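Local coordinates for protein discoidin-2 (Dictyostelium discoideum, PDB 2VM9) that binds galactose and N-acetylgalactosamine as a trimeric lectin and may take part in spore formation and spore coat assembly, at residues 169-174 and 243-248; 182-187 and 232-237. All coordinates share one frame; numbering follows the deposited sequence.

Overall arrangement
Both contacts lie in the lectin-like region, residues 163-257, and each joins two antiparallel strands of a different three-stranded sheet. Interaction 1 (169-174 with 243-248) and interaction 2 (182-187 with 232-237) have centres about 10 Å apart, and the two sheets pack face to face as a beta-sandwich. Phe248 CD2 lies 3.5 Å from Phe235 CE1 between them. Arg187 of interaction 2 also reaches interaction 1: its NH2 forms a salt bridge with Asp173 OD1 at 3.2 Å, and its NE probably donates to Ile171 O. The carbohydrate-binding residues are near both: at their nearest atoms, the side chain of Tyr244 is about 3 Å from that of Asp209, and that of Thr237 about 4 Å from that of Arg218.

Interaction 1: residues 169-174 and 243-248; sequences VSIGDR and VYDLTF
Ile171 and Val243 meet at the apolar centre, where their side chains cross at about a right angle. Ile171 CD1 lies 3.9 Å from Val243 CG1 and also touches CB of Leu246. CG1 of Ile171 is anti to its carbonyl carbon (chi1 -60°), and the extended chain beyond carries CD1 to these partners. Phe235 of the facing sheet packs on Ile171 and Leu246, and Ile185 on Ile171.

Toward residue 169 the strands pair in antiparallel fashion. Val169 and Phe248 are a hydrogen-bonded pair, joined by two backbone bonds. Ser170 and Thr247 are the next, non-hydrogen-bonded pair. Ser170 OG and Thr247 OG1 are hydrogen-bonded at 2.6 Å.

Beyond Ser170 the chain leaves the strand. Ile171 N still donates to Leu246 O, and Gly172 N bonds almost straight to Asp245 OD1 at 2.9 Å, meeting it from above the carboxylate plane. Asp245 OD2 has a salt bridge to Lys207.

At the polar edge the Arg174 guanidinium lies flat on the Tyr244 ring, with planes 5° apart and centres 3.7 Å apart. Bends at chi2 and chi3 fold the chain back over the ring. Arg174 NE and NH2 both donate to Tyr244 O, NH2 at 2.9 Å. Tyr244 and Asp245 form a classic beta bulge opposite Asp209, a carbohydrate-binding residue. The cation-pi stack and the paired bonds together fix the rotation of the guanidinium and tie the loop to this bulge.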
# COMPACT_ATOMS: atom_id res chain seq x y z
N VAL A 169 0.31 2.02 29.11
CA VAL A 169 -0.28 2.90 30.10
C VAL A 169 -0.44 2.10 31.40
O VAL A 169 -0.82 0.94 31.37
CB VAL A 169 -1.64 3.49 29.58
CG1 VAL A 169 -2.59 2.41 29.09
CG2 VAL A 169 -2.30 4.40 30.62
N SER A 170 -0.17 2.75 32.53
CA SER A 170 -0.29 2.11 33.85
C SER A 170 -1.07 3.02 34.77
O SER A 170 -1.25 4.21 34.50
CB SER A 170 1.11 1.91 34.46
OG SER A 170 1.96 1.11 33.65
N ILE A 171 -1.52 2.46 35.89
CA ILE A 171 -2.13 3.30 36.92
C ILE A 171 -1.07 4.26 37.44
O ILE A 171 -1.28 5.49 37.46
CB ILE A 171 -2.71 2.46 38.07
CG1 ILE A 171 -3.78 1.50 37.53
CG2 ILE A 171 -3.31 3.39 39.16
CD1 ILE A 171 -4.35 0.52 38.56
N GLY A 172 0.08 3.71 37.86
CA GLY A 172 1.24 4.53 38.18
C GLY A 172 1.20 5.14 39.56
O GLY A 172 2.12 5.88 39.95
N ASP A 173 0.15 4.82 40.32
CA ASP A 173 0.03 5.22 41.71
C ASP A 173 -0.96 4.31 42.44
O ASP A 173 -1.41 3.31 41.88
CB ASP A 173 -0.36 6.71 41.84
CG ASP A 173 -1.80 7.00 41.41
OD1 ASP A 173 -2.60 6.06 41.19
OD2 ASP A 173 -2.14 8.20 41.32
N ARG A 174 -1.31 4.68 43.68
CA ARG A 174 -2.10 3.80 44.54
C ARG A 174 -3.59 4.12 44.52
O ARG A 174 -4.33 3.80 45.48
CB ARG A 174 -1.57 3.85 45.98
CG ARG A 174 -0.07 3.69 46.08
CD ARG A 174 0.39 2.29 45.67
NE ARG A 174 0.49 2.07 44.21
CZ ARG A 174 1.52 2.41 43.44
NH1 ARG A 174 2.58 3.05 43.96
NH2 ARG A 174 1.50 2.10 42.14
N VAL A 243 -5.83 -2.88 44.38
CA VAL A 243 -4.96 -3.01 43.20
C VAL A 243 -3.84 -1.98 43.31
O VAL A 243 -4.11 -0.78 43.40
CB VAL A 243 -5.75 -2.78 41.89
CG1 VAL A 243 -4.80 -2.72 40.67
CG2 VAL A 243 -6.84 -3.86 41.72
N TYR A 244 -2.59 -2.46 43.35
CA TYR A 244 -1.42 -1.59 43.55
C TYR A 244 -1.00 -0.92 42.24
O TYR A 244 -0.76 0.30 42.18
CB TYR A 244 -0.27 -2.43 44.13
CG TYR A 244 0.92 -1.65 44.59
CD1 TYR A 244 1.07 -1.34 45.94
CD2 TYR A 244 1.90 -1.23 43.69
CE1 TYR A 244 2.16 -0.65 46.39
CE2 TYR A 244 3.00 -0.51 44.13
CZ TYR A 244 3.12 -0.24 45.49
OH TYR A 244 4.19 0.47 45.98
N ASP A 245 -0.92 -1.71 41.17
CA ASP A 245 -0.66 -1.17 39.83
C ASP A 245 -1.12 -2.17 38.77
O ASP A 245 -1.25 -3.38 39.03
CB ASP A 245 0.85 -0.88 39.66
CG ASP A 245 1.14 0.08 38.50
OD1 ASP A 245 0.22 0.77 38.04
OD2 ASP A 245 2.31 0.14 38.04
N LEU A 246 -1.42 -1.65 37.58
CA LEU A 246 -1.70 -2.49 36.40
C LEU A 246 -1.09 -1.78 35.24
O LEU A 246 -1.07 -0.53 35.21
CB LEU A 246 -3.21 -2.58 36.13
CG LEU A 246 -4.05 -3.38 37.13
CD1 LEU A 246 -5.53 -3.06 36.89
CD2 LEU A 246 -3.75 -4.88 37.00
N THR A 247 -0.62 -2.55 34.25
CA THR A 247 -0.09 -1.96 33.02
C THR A 247 -0.71 -2.65 31.82
O THR A 247 -0.81 -3.87 31.79
CB THR A 247 1.46 -2.11 32.92
OG1 THR A 247 2.08 -1.48 34.04
CG2 THR A 247 1.97 -1.47 31.62
N PHE A 248 -1.12 -1.85 30.83
CA PHE A 248 -1.56 -2.38 29.53
C PHE A 248 -0.68 -1.88 28.39
O PHE A 248 -0.28 -0.71 28.37
CB PHE A 248 -3.01 -1.96 29.23
CG PHE A 248 -4.02 -2.61 30.15
CD1 PHE A 248 -4.62 -3.82 29.79
CD2 PHE A 248 -4.36 -2.02 31.36
CE1 PHE A 248 -5.55 -4.45 30.64
CE2 PHE A 248 -5.30 -2.62 32.23
CZ PHE A 248 -5.88 -3.85 31.88
O HOH W 1 -3.64 1.71 42.30
O HOH W 2 3.66 2.38 40.20

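Interaction 2: residues 182-187 and 232-237; sequences SRTIVR and DLTFIT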
# COMPACT_ATOMS: atom_id res chain seq x y z
N SER A 182 -17.21 -0.84 43.53
CA SER A 182 -16.67 -0.50 42.22
C SER A 182 -15.83 0.78 42.33
O SER A 182 -16.27 1.81 42.86
CB SER A 182 -17.82 -0.30 41.24
OG SER A 182 -17.35 0.28 40.06
N ARG A 183 -14.60 0.70 41.84
CA ARG A 183 -13.63 1.78 41.95
C ARG A 183 -12.88 1.87 40.63
O ARG A 183 -12.44 0.86 40.09
CB ARG A 183 -12.67 1.50 43.12
CG ARG A 183 -13.32 1.80 44.48
CD ARG A 183 -12.57 1.16 45.63
NE ARG A 183 -12.74 -0.30 45.54
CZ ARG A 183 -11.75 -1.20 45.52
NH1 ARG A 183 -10.47 -0.83 45.64
NH2 ARG A 183 -12.05 -2.49 45.41
N THR A 184 -12.78 3.08 40.09
CA THR A 184 -12.18 3.22 38.76
C THR A 184 -11.29 4.44 38.71
O THR A 184 -11.48 5.40 39.47
CB THR A 184 -13.25 3.27 37.58
OG1 THR A 184 -14.03 4.47 37.67
CG2 THR A 184 -14.19 2.11 37.63
N ILE A 185 -10.28 4.39 37.87
CA ILE A 185 -9.48 5.59 37.59
C ILE A 185 -9.22 5.63 36.10
O ILE A 185 -9.15 4.59 35.44
CB ILE A 185 -8.19 5.64 38.39
CG1 ILE A 185 -7.27 4.43 38.15
CG2 ILE A 185 -8.48 5.80 39.86
CD1 ILE A 185 -6.34 4.67 36.89
N VAL A 186 -9.09 6.84 35.58
CA VAL A 186 -8.92 7.01 34.16
C VAL A 186 -7.52 7.55 33.96
O VAL A 186 -7.12 8.50 34.66
CB VAL A 186 -9.95 8.03 33.60
CG1 VAL A 186 -9.51 8.55 32.23
CG2 VAL A 186 -11.30 7.40 33.52
N ARG A 187 -6.79 6.96 33.03
CA ARG A 187 -5.54 7.54 32.56
C ARG A 187 -5.76 7.97 31.13
O ARG A 187 -6.11 7.15 30.28
CB ARG A 187 -4.39 6.54 32.63
CG ARG A 187 -3.97 6.19 34.05
CD ARG A 187 -3.39 7.42 34.74
NE ARG A 187 -3.11 7.19 36.15
CZ ARG A 187 -3.92 7.52 37.16
NH1 ARG A 187 -5.11 8.09 36.93
NH2 ARG A 187 -3.55 7.28 38.41
N ASP A 232 -9.11 7.16 26.68
CA ASP A 232 -8.96 6.96 28.12
C ASP A 232 -8.84 5.48 28.41
O ASP A 232 -9.67 4.69 27.95
CB ASP A 232 -10.22 7.48 28.87
CG ASP A 232 -10.32 8.99 28.88
OD1 ASP A 232 -9.29 9.68 28.90
OD2 ASP A 232 -11.47 9.47 28.95
N LEU A 233 -7.82 5.11 29.18
CA LEU A 233 -7.74 3.74 29.73
C LEU A 233 -8.40 3.82 31.10
O LEU A 233 -7.87 4.49 32.01
CB LEU A 233 -6.30 3.30 29.85
CG LEU A 233 -6.04 1.78 29.96
CD1 LEU A 233 -7.03 1.08 30.88
CD2 LEU A 233 -6.05 1.11 28.61
N THR A 234 -9.57 3.21 31.23
CA THR A 234 -10.24 3.18 32.50
C THR A 234 -9.80 1.88 33.19
O THR A 234 -10.02 0.80 32.64
CB THR A 234 -11.76 3.24 32.32
OG1 THR A 234 -12.11 4.47 31.65
CG2 THR A 234 -12.45 3.17 33.69
N PHE A 235 -9.15 2.02 34.35
CA PHE A 235 -8.70 0.88 35.15
C PHE A 235 -9.80 0.66 36.17
O PHE A 235 -10.28 1.62 36.78
CB PHE A 235 -7.39 1.20 35.86
CG PHE A 235 -6.22 1.34 34.92
CD1 PHE A 235 -5.37 0.26 34.70
CD2 PHE A 235 -5.96 2.55 34.28
CE1 PHE A 235 -4.27 0.38 33.86
CE2 PHE A 235 -4.87 2.68 33.40
CZ PHE A 235 -4.01 1.58 33.19
N ILE A 236 -10.17 -0.60 36.37
CA ILE A 236 -11.35 -0.90 37.16
C ILE A 236 -11.05 -2.02 38.15
O ILE A 236 -10.41 -3.02 37.77
CB ILE A 236 -12.47 -1.38 36.20
CG1 ILE A 236 -12.74 -0.32 35.12
CG2 ILE A 236 -13.71 -1.80 36.99
CD1 ILE A 236 -13.56 -0.85 33.96
N THR A 237 -11.50 -1.85 39.39
CA THR A 237 -11.62 -2.99 40.28
C THR A 237 -12.96 -2.89 41.01
O THR A 237 -13.67 -1.90 40.90
CB THR A 237 -10.39 -3.12 41.25
OG1 THR A 237 -10.41 -4.41 41.88
CG2 THR A 237 -10.39 -2.01 42.33
O HOH W 3 -16.25 -1.45 38.76
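An antiparallel strand pair of the H-type lectin domain is formed here by residues 183-187 and 232-237. Six backbone bonds join three hydrogen-bonded pairs: Arg183 with Thr237, Ile185 with Phe235 and Arg187 with Leu233. The Phe235 N to Ile185 O bond measures 2.8 Å.

On the face of these pairs, Ile185 CD1 packs 3.4 Å from Phe235 CD2. Chi1 of Ile185 (59°) puts CG1 between the backbone N and the carbonyl carbon, and chi2 near 86° then swings CD1 to Phe235. Arg187 CG approaches Phe235 CE2 at 3.7 Å. The Arg183 guanidinium has Thr237 CG2 over one face, 3.5 Å from NH1. Backbone carbonyls of Gly181, Ser178, Gly239 and Asn241 hold its nitrogens.

On the other face, Thr184 CG2 lies alongside Ile236 CG1 at 3.8 Å. Val186 CG2 is 3.6 Å from Thr234 OG1, which is bonded to Glu224. Separately, Val186 CG1 rests 3.5 Å from Asp232 CG, the carbon of a carboxylate bonded to His188 and Asn225.

Strand 230-237 is the middle strand of its sheet, between 183-190 and 216-224. Thr237 OG1 bonds to the backbone of Arg218, a carbohydrate-binding residue. Leu233, Phe235 and Thr237 face the other sheet, touching Phe248, Leu246 and Val243 of strand 243-254.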